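Local coordinates for protein tRNA (guanine(9)-N1)-methyltransferase (Schizosaccharomyces pombe, PDB 4JWG) that catalyses the S-adenosyl-L-methionine-dependent methylation of guanosine 9 in cytoplasmic tRNA to N(1)-methylguanosine, the chain being its SPOUT-type methyltransferase domain, at residues P28-I33 / L130-I135; F72-G77 / K103-E108. One frame throughout, in Å; residues are numbered along the deposited sequence.

Contact 1: residues P28-I33 / L130-I135; sequences PSSIRI and LDEDKI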
loop_
_atom_site.group_PDB
_atom_site.type_symbol
_atom_site.label_atom_id
_atom_site.label_comp_id
_atom_site.label_asym_id
_atom_site.label_seq_id
_atom_site.Cartn_x
_atom_site.Cartn_y
_atom_site.Cartn_z
ATOM N N PRO A 28 -14.416 -11.315 1.256
ATOM C CA PRO A 28 -13.127 -10.833 1.775
ATOM C C PRO A 28 -11.973 -11.642 1.253
ATOM O O PRO A 28 -12.155 -12.801 0.867
ATOM C CB PRO A 28 -13.267 -11.024 3.281
ATOM C CG PRO A 28 -14.771 -10.946 3.542
ATOM C CD PRO A 28 -15.381 -11.611 2.338
ATOM N N SER A 29 -10.791 -11.027 1.194
ATOM C CA SER A 29 -9.603 -11.716 0.728
ATOM C C SER A 29 -8.674 -12.074 1.890
ATOM O O SER A 29 -8.624 -11.356 2.890
ATOM C CB SER A 29 -8.879 -10.849 -0.296
ATOM O OG SER A 29 -7.554 -11.322 -0.549
ATOM N N SER A 30 -7.927 -13.171 1.737
ATOM C CA SER A 30 -6.881 -13.584 2.698
ATOM C C SER A 30 -5.658 -12.701 2.622
ATOM O O SER A 30 -4.873 -12.662 3.565
ATOM C CB SER A 30 -6.377 -14.988 2.390
ATOM O OG SER A 30 -7.459 -15.849 2.293
ATOM N N ILE A 31 -5.464 -12.037 1.486
ATOM C CA ILE A 31 -4.252 -11.256 1.261
ATOM C C ILE A 31 -4.118 -10.157 2.296
ATOM O O ILE A 31 -5.116 -9.534 2.692
ATOM C CB ILE A 31 -4.260 -10.616 -0.103
ATOM C CG1 ILE A 31 -4.258 -11.682 -1.163
ATOM C CG2 ILE A 31 -3.028 -9.766 -0.304
ATOM C CD1 ILE A 31 -4.516 -11.132 -2.545
ATOM N N ARG A 32 -2.886 -9.910 2.728
ATOM C CA ARG A 32 -2.628 -8.797 3.631
ATOM C C ARG A 32 -1.796 -7.724 2.969
ATOM O O ARG A 32 -0.861 -8.006 2.225
ATOM C CB ARG A 32 -2.019 -9.294 4.929
ATOM C CG ARG A 32 -2.989 -10.232 5.674
ATOM C CD ARG A 32 -2.246 -11.368 6.325
ATOM N NE ARG A 32 -1.716 -12.273 5.315
ATOM C CZ ARG A 32 -0.872 -13.267 5.565
ATOM N NH1 ARG A 32 -0.472 -13.478 6.803
ATOM N NH2 ARG A 32 -0.432 -14.048 4.579
ATOM N N ILE A 33 -2.167 -6.481 3.210
ATOM C CA ILE A 33 -1.461 -5.394 2.601
ATOM C C ILE A 33 -0.982 -4.493 3.691
ATOM O O ILE A 33 -1.758 -4.152 4.588
ATOM C CB ILE A 33 -2.347 -4.634 1.572
ATOM C CG1 ILE A 33 -2.736 -5.572 0.401
ATOM C CG2 ILE A 33 -1.639 -3.336 1.067
ATOM C CD1 ILE A 33 -3.543 -4.922 -0.776
ATOM N N LEU A 130 -1.899 -11.472 -7.906
ATOM C CA LEU A 130 -1.665 -11.502 -6.484
ATOM C C LEU A 130 -2.088 -12.870 -5.922
ATOM O O LEU A 130 -3.153 -13.378 -6.269
ATOM C CB LEU A 130 -2.485 -10.396 -5.797
ATOM C CG LEU A 130 -2.405 -8.955 -6.321
ATOM C CD1 LEU A 130 -3.403 -8.084 -5.592
ATOM C CD2 LEU A 130 -0.982 -8.411 -6.196
ATOM N N ASP A 131 -1.279 -13.456 -5.044
ATOM C CA ASP A 131 -1.619 -14.733 -4.425
ATOM C C ASP A 131 -2.226 -14.515 -3.039
ATOM O O ASP A 131 -1.772 -13.640 -2.294
ATOM C CB ASP A 131 -0.381 -15.629 -4.323
ATOM C CG ASP A 131 0.385 -15.747 -5.653
ATOM O OD1 ASP A 131 -0.263 -15.973 -6.695
ATOM O OD2 ASP A 131 1.635 -15.624 -5.652
ATOM N N GLU A 132 -3.236 -15.321 -2.703
ATOM C CA GLU A 132 -4.014 -15.184 -1.468
ATOM C C GLU A 132 -3.178 -15.355 -0.192
ATOM O O GLU A 132 -3.511 -14.784 0.859
ATOM C CB GLU A 132 -5.212 -16.169 -1.462
ATOM C CG GLU A 132 -6.401 -15.803 -2.373
ATOM C CD GLU A 132 -7.163 -14.528 -1.916
ATOM O OE1 GLU A 132 -7.654 -14.501 -0.748
ATOM O OE2 GLU A 132 -7.289 -13.567 -2.735
ATOM N N ASP A 133 -2.103 -16.140 -0.288
ATOM C CA ASP A 133 -1.207 -16.403 0.858
ATOM C C ASP A 133 -0.083 -15.355 1.092
ATOM O O ASP A 133 0.700 -15.503 2.059
ATOM C CB ASP A 133 -0.586 -17.828 0.763
ATOM C CG ASP A 133 0.257 -18.023 -0.501
ATOM O OD1 ASP A 133 -0.276 -17.787 -1.611
ATOM O OD2 ASP A 133 1.459 -18.391 -0.390
ATOM N N LYS A 134 0.006 -14.320 0.244
ATOM C CA LYS A 134 1.137 -13.389 0.298
ATOM C C LYS A 134 0.798 -12.088 0.992
ATOM O O LYS A 134 -0.366 -11.823 1.317
ATOM C CB LYS A 134 1.683 -13.095 -1.089
ATOM C CG LYS A 134 2.309 -14.290 -1.756
ATOM C CD LYS A 134 3.814 -14.357 -1.528
ATOM C CE LYS A 134 4.433 -15.599 -2.170
ATOM N NZ LYS A 134 3.650 -16.127 -3.363
ATOM N N ILE A 135 1.843 -11.295 1.222
ATOM C CA ILE A 135 1.775 -10.073 1.987
ATOM C C ILE A 135 2.491 -9.007 1.194
ATOM O O ILE A 135 3.706 -9.072 0.989
ATOM C CB ILE A 135 2.450 -10.215 3.365
ATOM C CG1 ILE A 135 1.813 -11.361 4.157
ATOM C CG2 ILE A 135 2.350 -8.923 4.172
ATOM C CD1 ILE A 135 2.682 -11.819 5.297
#
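Arg32 lays one face of its guanidinium over Ile135, whose CG1 sits 3.5 Å above the plane, displaced toward the rim of the group. Bends at chi2 and chi3 carry the arginine there, and its NH1 is hydrogen-bonded to Gln112 OE1. At the same two residues the backbones begin to run parallel: Arg32 N makes a weak but nearly straight bond to Lys134 O (3.5 Å), and Ile135 CA offers a CH...O contact to Arg32 O. This is where strands 32-36 and 135-139, central neighbours in the parallel sheet of the SPOUT domain, come together. Ahead of them, a type I turn from Asp131 to Lys134 brings Glu132 against the incoming loop. Glu132 OE1 accepts from Ser30 N at 2.8 Å, and Glu132 OE2 from Ser29 OG at 3.1 Å, both met on the syn side, each donor roughly 25° out of the carboxylate plane. Ser29 OG, anti to its own nitrogen (chi1 166°), also accepts from Ile31 N, closing an ST turn. An alanine here removes the donor to Glu132 OE2 and the acceptor of Ile31 N, which would probably leave the turn free to shift. Ile31 crosses the glutamate at about a right angle, Ile31 CG1 lying 3.4 Å from Asp131 O and CD1 reaching Leu130 CB.

Contact 2: residues F72-G77 / K103-E108; sequences FATNFG and KSYLEE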
loop_
_atom_site.group_PDB
_atom_site.type_symbol
_atom_site.label_atom_id
_atom_site.label_comp_id
_atom_site.label_asym_id
_atom_site.label_seq_id
_atom_site.Cartn_x
_atom_site.Cartn_y
_atom_site.Cartn_z
ATOM N N PHE A 72 -2.665 -3.395 6.992
ATOM C CA PHE A 72 -1.765 -3.175 8.144
ATOM C C PHE A 72 -1.033 -1.868 8.042
ATOM O O PHE A 72 -0.667 -1.416 6.950
ATOM C CB PHE A 72 -0.722 -4.271 8.229
ATOM C CG PHE A 72 -1.223 -5.508 8.839
ATOM C CD1 PHE A 72 -0.894 -5.819 10.156
ATOM C CD2 PHE A 72 -2.059 -6.355 8.124
ATOM C CE1 PHE A 72 -1.391 -6.987 10.761
ATOM C CE2 PHE A 72 -2.559 -7.507 8.704
ATOM C CZ PHE A 72 -2.222 -7.828 10.036
ATOM N N ALA A 73 -0.797 -1.255 9.176
ATOM C CA ALA A 73 0.015 -0.075 9.177
ATOM C C ALA A 73 1.135 -0.353 10.175
ATOM O O ALA A 73 0.910 -0.286 11.395
ATOM C CB ALA A 73 -0.809 1.122 9.570
ATOM N N THR A 74 2.311 -0.715 9.646
ATOM C CA THR A 74 3.484 -1.099 10.446
ATOM C C THR A 74 4.456 0.039 10.660
ATOM O O THR A 74 4.573 0.955 9.828
ATOM C CB THR A 74 4.218 -2.323 9.881
ATOM O OG1 THR A 74 4.730 -2.028 8.573
ATOM C CG2 THR A 74 3.255 -3.499 9.784
ATOM N N ASN A 75 5.125 0.000 11.809
ATOM C CA ASN A 75 5.922 1.139 12.273
ATOM C C ASN A 75 5.053 2.376 12.384
ATOM O O ASN A 75 5.526 3.513 12.184
ATOM C CB ASN A 75 7.079 1.428 11.315
ATOM C CG ASN A 75 8.272 0.562 11.580
ATOM O OD1 ASN A 75 8.894 0.647 12.640
ATOM N ND2 ASN A 75 8.594 -0.295 10.639
ATOM N N PHE A 76 3.787 2.173 12.720
ATOM C CA PHE A 76 2.872 3.314 12.780
ATOM C C PHE A 76 3.109 4.112 14.068
ATOM O O PHE A 76 3.032 3.548 15.156
ATOM C CB PHE A 76 1.416 2.857 12.642
ATOM C CG PHE A 76 0.479 3.966 12.394
ATOM C CD1 PHE A 76 -0.367 4.418 13.406
ATOM C CD2 PHE A 76 0.440 4.587 11.164
ATOM C CE1 PHE A 76 -1.257 5.486 13.187
ATOM C CE2 PHE A 76 -0.446 5.653 10.922
ATOM C CZ PHE A 76 -1.289 6.118 11.937
ATOM N N GLY A 77 3.429 5.400 13.959
ATOM C CA GLY A 77 3.687 6.185 15.156
ATOM C C GLY A 77 3.981 7.626 14.863
ATOM O O GLY A 77 3.693 8.109 13.770
ATOM N N LYS A 103 5.159 -2.164 15.735
ATOM C CA LYS A 103 6.056 -3.192 15.220
ATOM C C LYS A 103 6.325 -3.087 13.710
ATOM O O LYS A 103 5.462 -2.643 12.920
ATOM C CB LYS A 103 5.513 -4.587 15.526
ATOM C CG LYS A 103 5.618 -5.046 16.977
ATOM C CD LYS A 103 4.935 -6.425 17.119
ATOM C CE LYS A 103 4.187 -6.556 18.455
ATOM N NZ LYS A 103 3.084 -7.590 18.396
ATOM N N SER A 104 7.529 -3.503 13.313
ATOM C CA SER A 104 7.882 -3.524 11.907
ATOM C C SER A 104 7.191 -4.726 11.283
ATOM O O SER A 104 6.904 -5.698 11.970
ATOM C CB SER A 104 9.395 -3.614 11.715
ATOM O OG SER A 104 9.787 -4.956 11.484
ATOM N N TYR A 105 6.924 -4.649 9.987
ATOM C CA TYR A 105 6.325 -5.747 9.273
ATOM C C TYR A 105 7.192 -7.005 9.384
ATOM O O TYR A 105 6.695 -8.143 9.369
ATOM C CB TYR A 105 6.052 -5.372 7.818
ATOM C CG TYR A 105 7.252 -4.963 7.018
ATOM C CD1 TYR A 105 7.515 -3.621 6.758
ATOM C CD2 TYR A 105 8.126 -5.918 6.487
ATOM C CE1 TYR A 105 8.638 -3.238 5.994
ATOM C CE2 TYR A 105 9.245 -5.544 5.730
ATOM C CZ TYR A 105 9.498 -4.206 5.488
ATOM O OH TYR A 105 10.593 -3.845 4.731
ATOM N N LEU A 106 8.492 -6.790 9.521
ATOM C CA LEU A 106 9.423 -7.891 9.747
ATOM C C LEU A 106 9.109 -8.648 11.061
ATOM O O LEU A 106 9.302 -9.867 11.124
ATOM C CB LEU A 106 10.855 -7.365 9.725
ATOM C CG LEU A 106 11.898 -8.262 9.079
ATOM C CD1 LEU A 106 11.409 -8.878 7.787
ATOM C CD2 LEU A 106 13.155 -7.431 8.850
ATOM N N GLU A 107 8.602 -7.929 12.077
ATOM C CA GLU A 107 8.209 -8.542 13.353
ATOM C C GLU A 107 6.824 -9.170 13.268
ATOM O O GLU A 107 6.677 -10.368 13.554
ATOM C CB GLU A 107 8.257 -7.526 14.492
ATOM C CG GLU A 107 9.510 -6.674 14.477
ATOM C CD GLU A 107 9.473 -5.575 15.528
ATOM O OE1 GLU A 107 9.271 -5.939 16.717
ATOM O OE2 GLU A 107 9.628 -4.369 15.175
ATOM N N GLU A 108 5.815 -8.378 12.867
ATOM C CA GLU A 108 4.448 -8.869 12.817
ATOM C C GLU A 108 4.449 -10.170 12.107
ATOM O O GLU A 108 3.801 -11.100 12.547
ATOM C CB GLU A 108 3.526 -7.948 12.041
ATOM C CG GLU A 108 2.617 -7.097 12.887
ATOM C CD GLU A 108 1.592 -7.851 13.715
ATOM O OE1 GLU A 108 0.813 -8.678 13.175
ATOM O OE2 GLU A 108 1.554 -7.550 14.928
#
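Thr74 and Asn75, at the end of strand 70-74, meet the start of helix 105-108 through one backbone bond and a close-set patch of side chains. Asn75 N donates to Lys103 O at 2.9 Å, coming in from above the carbonyl plane. Lys103 O also lies 3.3 Å from Thr74 CB. The threonine hydroxyl lies between backbone N and carbonyl carbon (chi1 63°), which brings Thr74 OG1 to the edge of the Tyr105 ring, 3.7 Å from Tyr105 CD1, while CG2 packs on Tyr105 CA. Asn75 swings its amide alongside Ser104, Asn75 ND2 standing 3.5 Å from Ser104 CA. Two residues earlier in the strand, Phe72 CE1 approaches Glu108 OE1, the ring and carboxylate planes 33° apart.

The next shell sets these groups in place. Tyr105 OH is hydrogen-bonded to Gln158 NE2, and Phe109 meets Phe72 edge-to-face. Lys103 N donates to Thr101 OG1, tying the approach to the helix back to strand 98-101. Ser104 N donates almost straight to Glu107 OE2 (2.9 Å), from above the carboxylate plane, and Glu107 N returns a bond to Ser104 OG at 3.3 Å. That reciprocal pair, with Ser104 as N-cap, is a capping box, here starting the short helix that follows the outermost strand 98-101 of the parallel sheet.

Contact 1 and contact 2 lie about 17 Å apart, centre to centre, and both reach the same six-stranded parallel sheet. Both segments of contact 2 fall between those of contact 1 in the sequence: the order is 28-33, 72-77, 103-108, then 130-135. Strands 32-36 and 70-74 are neighbours, and the two contacts touch there, with a probable hydrogen bond from Phe72 N to Ile33 O at 2.7 Å and Arg32 CG packed near Phe72 CE2. Contact 1 joins 32-36 to 135-139. Strand 135-139, which starts in contact 1, ends at Gly139, an S-adenosyl-L-methionine-binding residue; contact 2 lies on the other side of strand 32-36, toward the edge strand 98-101.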